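Local coordinates for extracellular solute-binding protein, family 1 (Bifidobacterium longum subsp. infantis, PDB 6FTH) that probably binds human milk oligosaccharides at the cell surface and hands them to an ABC transporter for uptake, at residues S31-K36 / D68-Q73; D41-M46 / P403-R408; Q47-L52 / I60-V65; Q72-T77 / H89-A94. One frame throughout, in Å; residues are numbered along the deposited sequence.

Interaction 1: residues S31-K36 / D68-Q73; sequences SVLVVK and DAWAQQ
In the beta-alpha-beta crossover that leads from strand 59-66 through helix 67-80 to strand 86-88, Trp-70 of the helix lies across Val-35 and Leu-33 of strand 29-36, the strand being crossed over. The contact is a clear example of how one large aromatic can join a helix to a sheet. Val-35 comes up under the pyrrole side of the indole: its CG2 lies 3.8 Å from the centroid of the five-membered ring of Trp-70 and 14° off the ring normal, a CH-pi contact over the face. The second branch sits nearer the ring's stem, with Val-35 CG1 3.9 Å from Trp-70 CB. Leu-33, two residues back along the strand, serves the benzene end, where its CD2 is 3.7 Å from Trp-70 CZ3 and approaches the ring at a slant. The indole is swung out from the helix by a chi1 of 179°, which sets CG anti to the backbone N and lets the ring span both aliphatic side chains. All three residues are buried. The one polar atom of the indole is not lost in this oily setting, since Trp-70 NE1 donates to Ala-90 O, and Phe-91 meets the ring at a steep angle. Helix 67-80 thus covers the Leu-33 and Val-35 face of the sheet, whereas Val-32 and Val-34 turn to the other face, toward Trp-62 of strand 59-66 and Leu-88 of strand 86-88.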
loop_
_atom_site.group_PDB
_atom_site.type_symbol
_atom_site.label_atom_id
_atom_site.label_comp_id
_atom_site.label_asym_id
_atom_site.label_seq_id
_atom_site.Cartn_x
_atom_site.Cartn_y
_atom_site.Cartn_z
ATOM N N SER A 31 -13.800 1.224 -26.503
ATOM C CA SER A 31 -13.523 -0.009 -25.779
ATOM C C SER A 31 -12.813 0.328 -24.476
ATOM O O SER A 31 -11.932 1.191 -24.445
ATOM C CB SER A 31 -12.664 -0.964 -26.608
ATOM O OG SER A 31 -11.489 -0.336 -27.103
ATOM N N VAL A 32 -13.235 -0.319 -23.397
ATOM C CA VAL A 32 -12.724 -0.032 -22.058
ATOM C C VAL A 32 -12.332 -1.340 -21.380
ATOM O O VAL A 32 -13.198 -2.138 -21.004
ATOM C CB VAL A 32 -13.735 0.739 -21.203
ATOM C CG1 VAL A 32 -13.100 1.096 -19.866
ATOM C CG2 VAL A 32 -14.205 1.989 -21.907
ATOM N N LEU A 33 -11.031 -1.552 -21.206
ATOM C CA LEU A 33 -10.554 -2.659 -20.393
ATOM C C LEU A 33 -10.559 -2.225 -18.934
ATOM O O LEU A 33 -10.023 -1.158 -18.598
ATOM C CB LEU A 33 -9.134 -3.054 -20.805
ATOM C CG LEU A 33 -8.421 -4.025 -19.856
ATOM C CD1 LEU A 33 -9.071 -5.387 -19.868
ATOM C CD2 LEU A 33 -6.932 -4.131 -20.241
ATOM N N VAL A 34 -11.165 -3.038 -18.074
ATOM C CA VAL A 34 -11.168 -2.780 -16.637
ATOM C C VAL A 34 -10.623 -4.008 -15.932
ATOM O O VAL A 34 -11.204 -5.094 -16.030
ATOM C CB VAL A 34 -12.565 -2.448 -16.092
ATOM C CG1 VAL A 34 -12.468 -2.025 -14.617
ATOM C CG2 VAL A 34 -13.269 -1.405 -16.942
ATOM N N VAL A 35 -9.521 -3.833 -15.224
ATOM C CA VAL A 35 -8.962 -4.858 -14.355
ATOM C C VAL A 35 -9.710 -4.739 -13.033
ATOM O O VAL A 35 -9.743 -3.660 -12.426
ATOM C CB VAL A 35 -7.450 -4.666 -14.170
ATOM C CG1 VAL A 35 -6.862 -5.757 -13.306
ATOM C CG2 VAL A 35 -6.737 -4.592 -15.530
ATOM N N LYS A 36 -10.355 -5.827 -12.618
ATOM C CA LYS A 36 -11.356 -5.808 -11.561
ATOM C C LYS A 36 -10.817 -6.263 -10.205
ATOM O O LYS A 36 -10.057 -7.236 -10.097
ATOM C CB LYS A 36 -12.532 -6.711 -11.942
ATOM C CG LYS A 36 -13.326 -6.267 -13.166
ATOM C CD LYS A 36 -14.182 -4.989 -12.977
ATOM C CE LYS A 36 -15.310 -5.160 -11.970
ATOM N NZ LYS A 36 -16.133 -6.386 -12.305
ATOM N N ASP A 68 -5.378 -11.355 -11.205
ATOM C CA ASP A 68 -4.452 -12.468 -11.413
ATOM C C ASP A 68 -4.260 -12.750 -12.893
ATOM O O ASP A 68 -3.139 -13.025 -13.333
ATOM C CB ASP A 68 -4.961 -13.727 -10.701
ATOM C CG ASP A 68 -4.742 -13.680 -9.199
ATOM O OD1 ASP A 68 -3.860 -12.931 -8.740
ATOM O OD2 ASP A 68 -5.472 -14.395 -8.477
ATOM N N ALA A 69 -5.330 -12.674 -13.682
ATOM C CA ALA A 69 -5.188 -12.863 -15.120
ATOM C C ALA A 69 -4.392 -11.728 -15.751
ATOM O O ALA A 69 -3.524 -11.963 -16.605
ATOM C CB ALA A 69 -6.565 -12.996 -15.772
ATOM N N TRP A 70 -4.658 -10.488 -15.336
ATOM C CA TRP A 70 -3.951 -9.358 -15.928
ATOM C C TRP A 70 -2.451 -9.430 -15.651
ATOM O O TRP A 70 -1.637 -9.106 -16.517
ATOM C CB TRP A 70 -4.561 -8.053 -15.410
ATOM C CG TRP A 70 -3.874 -6.849 -15.952
ATOM C CD1 TRP A 70 -3.194 -5.925 -15.243
ATOM C CD2 TRP A 70 -3.773 -6.461 -17.327
ATOM N NE1 TRP A 70 -2.667 -4.979 -16.084
ATOM C CE2 TRP A 70 -3.012 -5.277 -17.368
ATOM C CE3 TRP A 70 -4.257 -6.990 -18.520
ATOM C CZ2 TRP A 70 -2.722 -4.615 -18.556
ATOM C CZ3 TRP A 70 -3.965 -6.345 -19.697
ATOM C CH2 TRP A 70 -3.212 -5.164 -19.709
ATOM N N ALA A 71 -2.066 -9.839 -14.446
ATOM C CA ALA A 71 -0.648 -9.936 -14.116
ATOM C C ALA A 71 0.094 -10.801 -15.121
ATOM O O ALA A 71 1.254 -10.521 -15.456
ATOM C CB ALA A 71 -0.514 -10.539 -12.728
ATOM N N GLN A 72 -0.570 -11.833 -15.626
ATOM C CA GLN A 72 0.017 -12.775 -16.570
ATOM C C GLN A 72 -0.101 -12.328 -18.023
ATOM O O GLN A 72 0.672 -12.797 -18.869
ATOM C CB GLN A 72 -0.691 -14.125 -16.423
ATOM C CG GLN A 72 -0.310 -14.871 -15.165
ATOM C CD GLN A 72 1.115 -15.448 -15.228
ATOM O OE1 GLN A 72 1.971 -15.125 -14.393
ATOM N NE2 GLN A 72 1.367 -16.309 -16.220
ATOM N N GLN A 73 -1.038 -11.443 -18.338
ATOM C CA GLN A 73 -1.262 -11.019 -19.713
ATOM C C GLN A 73 -0.632 -9.677 -20.046
ATOM O O GLN A 73 -0.487 -9.371 -21.234
ATOM C CB GLN A 73 -2.767 -10.915 -20.000
ATOM C CG GLN A 73 -3.539 -12.216 -19.866
ATOM C CD GLN A 73 -5.053 -12.009 -19.883
ATOM O OE1 GLN A 73 -5.549 -10.894 -20.094
ATOM N NE2 GLN A 73 -5.790 -13.079 -19.643
#

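Interaction 2: residues D41-M46 / P403-R408; sequences DKIANM and PGLADR
Met-46 reaches across to the backbone of Pro-403 and Gly-404, and here the two loops are packed closely. Its chain runs extended beyond CG (chi2 172°, chi3 -170°), and this brings the terminal CE to 3.5 Å from Gly-404 O, while SD lies 3.7 Å from Gly-404 CA. Further back, Met-46 CG is 3.7 Å from Pro-403 O, so the thioether lies along the main chain of Pro-403 and Gly-404. Pro-403 O accepts a hydrogen bond from the indole N-H of Trp-48. Met-46 holds the N-cap position of helix 47-56, in the connection that leaves strand 29-36 within a beta-alpha-beta unit of the binding-protein fold; the partner loop comes from late in the chain, between helix 390-398 and strand 418-420. Beside this close part the fit is slacker: Ile-43 CD1 and Leu-405 CD2 stand 4.1 Å apart, the two side chains crossing at a slant. Toward solvent the order is polar and local. Asp-41 OD1 accepts from Lys-42 N at 2.7 Å and, far straighter (169°), from Asn-45 ND2 at 3.0 Å. Both donors come from the same face of the carboxylate, which ties the turn from Asp-41 to Asn-45.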
loop_
_atom_site.group_PDB
_atom_site.type_symbol
_atom_site.label_atom_id
_atom_site.label_comp_id
_atom_site.label_asym_id
_atom_site.label_seq_id
_atom_site.Cartn_x
_atom_site.Cartn_y
_atom_site.Cartn_z
ATOM N N ASP A 41 -19.306 -7.291 -8.712
ATOM C CA ASP A 41 -20.235 -7.691 -9.761
ATOM C C ASP A 41 -19.661 -7.298 -11.116
ATOM O O ASP A 41 -18.655 -6.578 -11.227
ATOM C CB ASP A 41 -21.591 -6.997 -9.552
ATOM C CG ASP A 41 -22.761 -7.726 -10.215
ATOM O OD1 ASP A 41 -22.545 -8.651 -11.029
ATOM O OD2 ASP A 41 -23.917 -7.356 -9.904
ATOM N N LYS A 42 -20.275 -7.827 -12.164
ATOM C CA LYS A 42 -19.939 -7.397 -13.508
ATOM C C LYS A 42 -20.332 -5.929 -13.674
ATOM O O LYS A 42 -21.362 -5.490 -13.165
ATOM C CB LYS A 42 -20.713 -8.283 -14.487
ATOM C CG LYS A 42 -20.113 -8.400 -15.869
ATOM C CD LYS A 42 -20.207 -7.058 -16.556
ATOM C CE LYS A 42 -20.007 -7.102 -18.014
ATOM N NZ LYS A 42 -19.635 -5.769 -18.481
ATOM N N ILE A 43 -19.497 -5.158 -14.377
ATOM C CA ILE A 43 -19.759 -3.725 -14.541
ATOM C C ILE A 43 -21.086 -3.476 -15.249
ATOM O O ILE A 43 -21.811 -2.530 -14.918
ATOM C CB ILE A 43 -18.596 -3.036 -15.279
ATOM C CG1 ILE A 43 -17.324 -3.128 -14.456
ATOM C CG2 ILE A 43 -18.924 -1.550 -15.538
ATOM C CD1 ILE A 43 -16.109 -2.476 -15.143
ATOM N N ALA A 44 -21.396 -4.278 -16.272
ATOM C CA ALA A 44 -22.659 -4.118 -16.988
ATOM C C ALA A 44 -23.854 -4.212 -16.049
ATOM O O ALA A 44 -24.914 -3.651 -16.350
ATOM C CB ALA A 44 -22.779 -5.154 -18.107
ATOM N N ASN A 45 -23.707 -4.909 -14.917
ATOM C CA ASN A 45 -24.784 -5.020 -13.937
ATOM C C ASN A 45 -24.890 -3.817 -13.013
ATOM O O ASN A 45 -25.777 -3.805 -12.153
ATOM C CB ASN A 45 -24.616 -6.279 -13.077
ATOM C CG ASN A 45 -24.927 -7.548 -13.846
ATOM O OD1 ASN A 45 -25.589 -7.501 -14.885
ATOM N ND2 ASN A 45 -24.437 -8.681 -13.350
ATOM N N MET A 46 -24.021 -2.813 -13.140
ATOM C CA MET A 46 -24.020 -1.679 -12.224
ATOM C C MET A 46 -24.763 -0.496 -12.833
ATOM O O MET A 46 -24.437 -0.058 -13.938
ATOM C CB MET A 46 -22.580 -1.275 -11.916
ATOM C CG MET A 46 -21.786 -2.385 -11.235
ATOM S SD MET A 46 -20.037 -1.941 -11.105
ATOM C CE MET A 46 -19.309 -3.492 -10.575
ATOM N N PRO A 403 -21.415 -3.630 -6.092
ATOM C CA PRO A 403 -21.880 -2.888 -7.272
ATOM C C PRO A 403 -21.046 -1.652 -7.579
ATOM O O PRO A 403 -21.568 -0.610 -7.998
ATOM C CB PRO A 403 -23.303 -2.496 -6.876
ATOM C CG PRO A 403 -23.154 -2.204 -5.394
ATOM C CD PRO A 403 -22.200 -3.284 -4.892
ATOM N N GLY A 404 -19.743 -1.807 -7.444
ATOM C CA GLY A 404 -18.811 -0.777 -7.841
ATOM C C GLY A 404 -17.425 -1.354 -7.977
ATOM O O GLY A 404 -17.222 -2.565 -7.914
ATOM N N LEU A 405 -16.465 -0.465 -8.187
ATOM C CA LEU A 405 -15.077 -0.866 -8.316
ATOM C C LEU A 405 -14.309 -0.765 -7.005
ATOM O O LEU A 405 -13.203 -1.309 -6.907
ATOM C CB LEU A 405 -14.400 0.010 -9.373
ATOM C CG LEU A 405 -15.101 0.056 -10.744
ATOM C CD1 LEU A 405 -14.351 0.887 -11.742
ATOM C CD2 LEU A 405 -15.293 -1.352 -11.304
ATOM N N ALA A 406 -14.870 -0.095 -6.007
ATOM C CA ALA A 406 -14.291 0.036 -4.648
ATOM C C ALA A 406 -12.916 0.707 -4.744
ATOM O O ALA A 406 -12.751 1.647 -5.545
ATOM C CB ALA A 406 -14.335 -1.281 -3.918
ATOM N N ASP A 407 -11.942 0.240 -3.959
ATOM C CA ASP A 407 -10.648 0.899 -3.903
ATOM C C ASP A 407 -9.871 0.792 -5.208
ATOM O O ASP A 407 -8.893 1.519 -5.380
ATOM C CB ASP A 407 -9.832 0.338 -2.739
ATOM C CG ASP A 407 -9.569 -1.135 -2.882
ATOM O OD1 ASP A 407 -10.544 -1.912 -2.882
ATOM O OD2 ASP A 407 -8.398 -1.495 -3.076
ATOM N N ARG A 408 -10.287 -0.064 -6.134
ATOM C CA ARG A 408 -9.649 -0.159 -7.436
ATOM C C ARG A 408 -10.161 0.887 -8.444
ATOM O O ARG A 408 -9.755 0.865 -9.601
ATOM C CB ARG A 408 -9.857 -1.567 -8.008
ATOM C CG ARG A 408 -8.776 -2.571 -7.675
ATOM C CD ARG A 408 -8.606 -2.841 -6.185
ATOM N NE ARG A 408 -7.952 -4.148 -6.000
ATOM C CZ ARG A 408 -7.779 -4.764 -4.830
ATOM N NH1 ARG A 408 -8.162 -4.196 -3.698
ATOM N NH2 ARG A 408 -7.217 -5.970 -4.799
#

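Interaction 3: residues Q47-L52 / I60-V65; sequences QWAKDL and IEWQEV
The indole of Trp-62, on strand 59-66, offers its benzene rim to Ala-49 and Leu-52 of helix 47-56, one helical turn apart. Leu-52 CD2 comes in at the edge, near the ring plane, and stops at a loose 4.5 Å from Trp-62 CH2. The methyl of Ala-49 approaches at an angle, its CB 4.1 Å from Trp-62 CZ2. One face of the indole is taken within the strand itself, where Ile-60 CG2 sits 3.3 Å above the ring plane, over its centre. A chi1 of -61° sets CG of Trp-62 beside the backbone N and carries the ring toward the helix. Ala-49 works in two directions, for its CB also lies over one face of Trp-48, 3.9 Å above that ring. These pieces belong to the beta-alpha-beta unit of strand 29-36, helix 47-56 and strand 59-66, and Val-32 and Val-34 of the first strand touch Trp-62 as well. The polar edge of the indole is served by a single water in the ring plane. It accepts from Trp-62 NE1 at 2.9 Å and donates to Ala-49 O at 2.8 Å. Helix and strand are therefore joined by apolar contacts at the benzene rim and, at the N-H, by a relayed polar link that satisfies the indole nitrogen through solvent.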
loop_
_atom_site.group_PDB
_atom_site.type_symbol
_atom_site.label_atom_id
_atom_site.label_comp_id
_atom_site.label_asym_id
_atom_site.label_seq_id
_atom_site.Cartn_x
_atom_site.Cartn_y
_atom_site.Cartn_z
ATOM N N GLN A 47 -25.750 0.026 -12.093
ATOM C CA GLN A 47 -26.546 1.143 -12.590
ATOM C C GLN A 47 -25.680 2.346 -12.947
ATOM O O GLN A 47 -25.876 2.968 -13.998
ATOM C CB GLN A 47 -27.615 1.528 -11.571
ATOM C CG GLN A 47 -28.511 2.668 -12.029
ATOM C CD GLN A 47 -29.356 2.267 -13.220
ATOM O OE1 GLN A 47 -30.058 1.263 -13.171
ATOM N NE2 GLN A 47 -29.267 3.027 -14.302
ATOM N N TRP A 48 -24.727 2.703 -12.078
ATOM C CA TRP A 48 -23.910 3.879 -12.365
ATOM C C TRP A 48 -23.185 3.735 -13.688
ATOM O O TRP A 48 -22.948 4.737 -14.375
ATOM C CB TRP A 48 -22.927 4.166 -11.219
ATOM C CG TRP A 48 -21.863 3.119 -11.014
ATOM C CD1 TRP A 48 -21.876 2.134 -10.082
ATOM C CD2 TRP A 48 -20.650 2.952 -11.757
ATOM N NE1 TRP A 48 -20.755 1.354 -10.195
ATOM C CE2 TRP A 48 -19.982 1.840 -11.211
ATOM C CE3 TRP A 48 -20.055 3.642 -12.823
ATOM C CZ2 TRP A 48 -18.752 1.386 -11.710
ATOM C CZ3 TRP A 48 -18.834 3.195 -13.314
ATOM C CH2 TRP A 48 -18.209 2.068 -12.763
ATOM N N ALA A 49 -22.815 2.505 -14.067
ATOM C CA ALA A 49 -22.096 2.309 -15.318
ATOM C C ALA A 49 -23.016 2.504 -16.521
ATOM O O ALA A 49 -22.568 2.960 -17.586
ATOM C CB ALA A 49 -21.451 0.929 -15.355
ATOM N N LYS A 50 -24.293 2.141 -16.374
ATOM C CA LYS A 50 -25.280 2.432 -17.407
ATOM C C LYS A 50 -25.524 3.933 -17.511
ATOM O O LYS A 50 -25.568 4.489 -18.620
ATOM C CB LYS A 50 -26.582 1.687 -17.090
ATOM C CG LYS A 50 -26.513 0.195 -17.327
ATOM C CD LYS A 50 -27.914 -0.411 -17.449
ATOM C CE LYS A 50 -27.864 -1.905 -17.778
ATOM N NZ LYS A 50 -26.906 -2.265 -18.864
ATOM N N ASP A 51 -25.653 4.599 -16.362
ATOM C CA ASP A 51 -25.767 6.056 -16.335
ATOM C C ASP A 51 -24.560 6.705 -17.002
ATOM O O ASP A 51 -24.701 7.661 -17.773
ATOM C CB ASP A 51 -25.865 6.563 -14.891
ATOM C CG ASP A 51 -27.151 6.158 -14.195
ATOM O OD1 ASP A 51 -28.058 5.614 -14.862
ATOM O OD2 ASP A 51 -27.255 6.392 -12.969
ATOM N N LEU A 52 -23.354 6.209 -16.702
ATOM C CA LEU A 52 -22.154 6.837 -17.231
ATOM C C LEU A 52 -22.141 6.778 -18.746
ATOM O O LEU A 52 -21.815 7.764 -19.417
ATOM C CB LEU A 52 -20.922 6.131 -16.664
ATOM C CG LEU A 52 -19.540 6.552 -17.174
ATOM C CD1 LEU A 52 -19.266 7.978 -16.788
ATOM C CD2 LEU A 52 -18.473 5.604 -16.604
ATOM N N ILE A 60 -20.045 2.077 -24.841
ATOM C CA ILE A 60 -18.909 1.498 -24.124
ATOM C C ILE A 60 -18.912 -0.006 -24.339
ATOM O O ILE A 60 -19.892 -0.696 -24.027
ATOM C CB ILE A 60 -18.936 1.843 -22.630
ATOM C CG1 ILE A 60 -18.838 3.359 -22.436
ATOM C CG2 ILE A 60 -17.791 1.121 -21.918
ATOM C CD1 ILE A 60 -19.032 3.810 -21.004
ATOM N N GLU A 61 -17.809 -0.520 -24.853
ATOM C CA GLU A 61 -17.591 -1.957 -24.946
ATOM C C GLU A 61 -16.674 -2.352 -23.795
ATOM O O GLU A 61 -15.450 -2.210 -23.884
ATOM C CB GLU A 61 -16.995 -2.296 -26.306
ATOM C CG GLU A 61 -17.943 -1.958 -27.445
ATOM C CD GLU A 61 -17.520 -2.554 -28.777
ATOM O OE1 GLU A 61 -16.344 -2.965 -28.913
ATOM O OE2 GLU A 61 -18.373 -2.606 -29.685
ATOM N N TRP A 62 -17.271 -2.857 -22.716
ATOM C CA TRP A 62 -16.510 -3.211 -21.527
ATOM C C TRP A 62 -15.807 -4.544 -21.747
ATOM O O TRP A 62 -16.373 -5.481 -22.323
ATOM C CB TRP A 62 -17.428 -3.342 -20.306
ATOM C CG TRP A 62 -18.199 -2.105 -19.883
ATOM C CD1 TRP A 62 -19.526 -1.865 -20.079
ATOM C CD2 TRP A 62 -17.695 -0.970 -19.159
ATOM N NE1 TRP A 62 -19.880 -0.661 -19.540
ATOM C CE2 TRP A 62 -18.775 -0.085 -18.972
ATOM C CE3 TRP A 62 -16.439 -0.610 -18.668
ATOM C CZ2 TRP A 62 -18.640 1.125 -18.316
ATOM C CZ3 TRP A 62 -16.309 0.595 -18.019
ATOM C CH2 TRP A 62 -17.408 1.451 -17.849
ATOM N N GLN A 63 -14.561 -4.621 -21.290
ATOM C CA GLN A 63 -13.806 -5.863 -21.227
ATOM C C GLN A 63 -13.255 -5.958 -19.814
ATOM O O GLN A 63 -12.544 -5.057 -19.368
ATOM C CB GLN A 63 -12.655 -5.845 -22.232
ATOM C CG GLN A 63 -11.844 -7.129 -22.234
ATOM C CD GLN A 63 -10.599 -7.033 -23.100
ATOM O OE1 GLN A 63 -10.455 -6.110 -23.911
ATOM N NE2 GLN A 63 -9.686 -7.986 -22.923
ATOM N N GLU A 64 -13.594 -7.020 -19.104
ATOM C CA GLU A 64 -13.179 -7.191 -17.721
ATOM C C GLU A 64 -12.186 -8.336 -17.599
ATOM O O GLU A 64 -12.322 -9.368 -18.269
ATOM C CB GLU A 64 -14.384 -7.476 -16.834
ATOM C CG GLU A 64 -15.369 -6.338 -16.804
ATOM C CD GLU A 64 -16.644 -6.720 -16.086
ATOM O OE1 GLU A 64 -16.797 -6.384 -14.900
ATOM O OE2 GLU A 64 -17.484 -7.402 -16.712
ATOM N N VAL A 65 -11.192 -8.145 -16.743
ATOM C CA VAL A 65 -10.202 -9.173 -16.438
ATOM C C VAL A 65 -9.884 -9.131 -14.951
ATOM O O VAL A 65 -9.899 -8.065 -14.323
ATOM C CB VAL A 65 -8.920 -8.980 -17.267
ATOM C CG1 VAL A 65 -9.258 -8.980 -18.750
ATOM C CG2 VAL A 65 -8.226 -7.684 -16.883
HETATM O O HOH W 1 -22.391 0.868 -19.501
#

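Interaction 4: residues Q72-T77 / H89-A94; sequences QQKNAT and HAFFPA
The ring of Phe-92 meets Lys-74 at its edge: NZ and a water both lie in the ring plane there, NZ 3.9 Å from Phe-92 CD1, so the ammonium does not ride over the pi face. Phe-91 is turned otherwise. One of its faces carries the methyl of its neighbour Ala-90, 3.8 Å above the plane, while Lys-74 CD approaches obliquely, 4.2 Å from Phe-91 CD1. The lysine chain runs extended to CD, which rests 3.4 Å from Ala-90 O; the bend at chi3 (80°) then steers CE and NZ toward the edge of Phe-92. From there Lys-74 NZ donates to the water at 2.7 Å, and the water passes a longer bond of 3.3 Å to Ala-90 O. The amine also binds Asn-95 OD1. Just after Lys-74 the helix is kinked, yet Gln-73 O is gripped twice by Thr-77, through its backbone N and through OG1 at 2.8 Å. Lys-74 thereby ties helix 67-80 to the loop after parallel strand 86-88, where the crossover through that helix ends. Asn-95 OD1 accepts in addition from Phe-92 N, the N-cap residue; such a bond from the N-cap N-H to the third helical residue is one half of a capping box, here starting helix 93-98.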
loop_
_atom_site.group_PDB
_atom_site.type_symbol
_atom_site.label_atom_id
_atom_site.label_comp_id
_atom_site.label_asym_id
_atom_site.label_seq_id
_atom_site.Cartn_x
_atom_site.Cartn_y
_atom_site.Cartn_z
ATOM N N GLN A 72 -0.570 -11.833 -15.626
ATOM C CA GLN A 72 0.017 -12.775 -16.570
ATOM C C GLN A 72 -0.101 -12.328 -18.023
ATOM O O GLN A 72 0.672 -12.797 -18.869
ATOM C CB GLN A 72 -0.691 -14.125 -16.423
ATOM C CG GLN A 72 -0.310 -14.871 -15.165
ATOM C CD GLN A 72 1.115 -15.448 -15.228
ATOM O OE1 GLN A 72 1.971 -15.125 -14.393
ATOM N NE2 GLN A 72 1.367 -16.309 -16.220
ATOM N N GLN A 73 -1.038 -11.443 -18.338
ATOM C CA GLN A 73 -1.262 -11.019 -19.713
ATOM C C GLN A 73 -0.632 -9.677 -20.046
ATOM O O GLN A 73 -0.487 -9.371 -21.234
ATOM C CB GLN A 73 -2.767 -10.915 -20.000
ATOM C CG GLN A 73 -3.539 -12.216 -19.866
ATOM C CD GLN A 73 -5.053 -12.009 -19.883
ATOM O OE1 GLN A 73 -5.549 -10.894 -20.094
ATOM N NE2 GLN A 73 -5.790 -13.079 -19.643
ATOM N N LYS A 74 -0.237 -8.879 -19.042
ATOM C CA LYS A 74 0.111 -7.483 -19.299
ATOM C C LYS A 74 1.304 -7.358 -20.240
ATOM O O LYS A 74 1.273 -6.569 -21.193
ATOM C CB LYS A 74 0.387 -6.734 -17.989
ATOM C CG LYS A 74 0.856 -5.297 -18.231
ATOM C CD LYS A 74 0.659 -4.383 -17.024
ATOM C CE LYS A 74 1.733 -4.548 -15.995
ATOM N NZ LYS A 74 1.675 -3.458 -14.978
ATOM N N ASN A 75 2.382 -8.098 -19.970
ATOM C CA ASN A 75 3.594 -7.922 -20.765
ATOM C C ASN A 75 3.350 -8.306 -22.217
ATOM O O ASN A 75 3.724 -7.569 -23.135
ATOM C CB ASN A 75 4.738 -8.735 -20.167
ATOM C CG ASN A 75 5.207 -8.185 -18.841
ATOM O OD1 ASN A 75 4.851 -7.066 -18.460
ATOM N ND2 ASN A 75 6.021 -8.962 -18.130
ATOM N N ALA A 76 2.675 -9.430 -22.443
ATOM C CA ALA A 76 2.356 -9.840 -23.806
ATOM C C ALA A 76 1.451 -8.823 -24.492
ATOM O O ALA A 76 1.592 -8.559 -25.692
ATOM C CB ALA A 76 1.692 -11.214 -23.776
ATOM N N THR A 77 0.505 -8.246 -23.744
ATOM C CA THR A 77 -0.403 -7.256 -24.321
ATOM C C THR A 77 0.363 -6.020 -24.774
ATOM O O THR A 77 0.152 -5.511 -25.880
ATOM C CB THR A 77 -1.488 -6.897 -23.290
ATOM O OG1 THR A 77 -2.254 -8.068 -22.971
ATOM C CG2 THR A 77 -2.428 -5.823 -23.820
ATOM N N HIS A 89 -6.951 0.578 -14.251
ATOM C CA HIS A 89 -6.284 -0.312 -13.290
ATOM C C HIS A 89 -5.372 -1.304 -14.018
ATOM O O HIS A 89 -5.173 -2.443 -13.575
ATOM C CB HIS A 89 -7.301 -1.007 -12.362
ATOM C CG HIS A 89 -6.702 -1.883 -11.284
ATOM N ND1 HIS A 89 -5.470 -1.646 -10.708
ATOM C CD2 HIS A 89 -7.187 -2.992 -10.673
ATOM C CE1 HIS A 89 -5.218 -2.576 -9.801
ATOM N NE2 HIS A 89 -6.241 -3.405 -9.762
ATOM N N ALA A 90 -4.812 -0.854 -15.139
ATOM C CA ALA A 90 -4.046 -1.720 -16.022
ATOM C C ALA A 90 -2.584 -1.323 -16.139
ATOM O O ALA A 90 -1.706 -2.194 -16.004
ATOM C CB ALA A 90 -4.709 -1.735 -17.407
ATOM N N PHE A 91 -2.298 -0.047 -16.397
ATOM C CA PHE A 91 -0.957 0.419 -16.740
ATOM C C PHE A 91 -0.452 1.478 -15.769
ATOM O O PHE A 91 -1.123 2.488 -15.513
ATOM C CB PHE A 91 -0.925 0.970 -18.164
ATOM C CG PHE A 91 -1.362 -0.031 -19.191
ATOM C CD1 PHE A 91 -0.604 -1.158 -19.432
ATOM C CD2 PHE A 91 -2.506 0.165 -19.933
ATOM C CE1 PHE A 91 -1.023 -2.100 -20.360
ATOM C CE2 PHE A 91 -2.917 -0.765 -20.869
ATOM C CZ PHE A 91 -2.159 -1.892 -21.090
ATOM N N PHE A 92 0.733 1.238 -15.237
ATOM C CA PHE A 92 1.414 2.206 -14.405
ATOM C C PHE A 92 2.263 3.116 -15.270
ATOM O O PHE A 92 2.584 2.783 -16.422
ATOM C CB PHE A 92 2.323 1.486 -13.418
ATOM C CG PHE A 92 1.594 0.821 -12.311
ATOM C CD1 PHE A 92 1.115 -0.470 -12.456
ATOM C CD2 PHE A 92 1.352 1.488 -11.120
ATOM C CE1 PHE A 92 0.416 -1.080 -11.427
ATOM C CE2 PHE A 92 0.650 0.870 -10.087
ATOM C CZ PHE A 92 0.185 -0.401 -10.247
ATOM N N PRO A 93 2.668 4.270 -14.739
ATOM C CA PRO A 93 3.551 5.144 -15.515
ATOM C C PRO A 93 4.785 4.424 -16.028
ATOM O O PRO A 93 5.176 4.639 -17.178
ATOM C CB PRO A 93 3.896 6.250 -14.513
ATOM C CG PRO A 93 2.655 6.343 -13.634
ATOM C CD PRO A 93 2.194 4.908 -13.496
ATOM N N ALA A 94 5.389 3.560 -15.210
ATOM C CA ALA A 94 6.578 2.834 -15.658
ATOM C C ALA A 94 6.283 1.979 -16.889
ATOM O O ALA A 94 7.143 1.829 -17.763
ATOM C CB ALA A 94 7.114 1.960 -14.523
HETATM O O HOH W 2 -0.542 -4.075 -13.583
#

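Interactions 1 and 4 both use helix 67-80, with centres about 8 Å apart, and meet where Trp-70 CZ2 packs 3.5 Å from Phe-91 CE1. Interactions 2 and 3 form a second pair, with centres about 9 Å apart, where Ile-43 N donates to Glu-64 OE1 at 3.0 Å. Lys-36 joins the pairs: its NZ reaches Glu-64 OE1 and Asp-41 O, each at 2.7 Å. Interactions 1 and 3 dress opposite faces of one sheet, through neighbouring strands 29-36 and 59-66. Interactions 2 and 4, about 21 Å apart between centres, still touch where Arg-408 CG meets His-89 NE2. All four appear to be scaffold contacts within one lobe of a two-lobed binding protein.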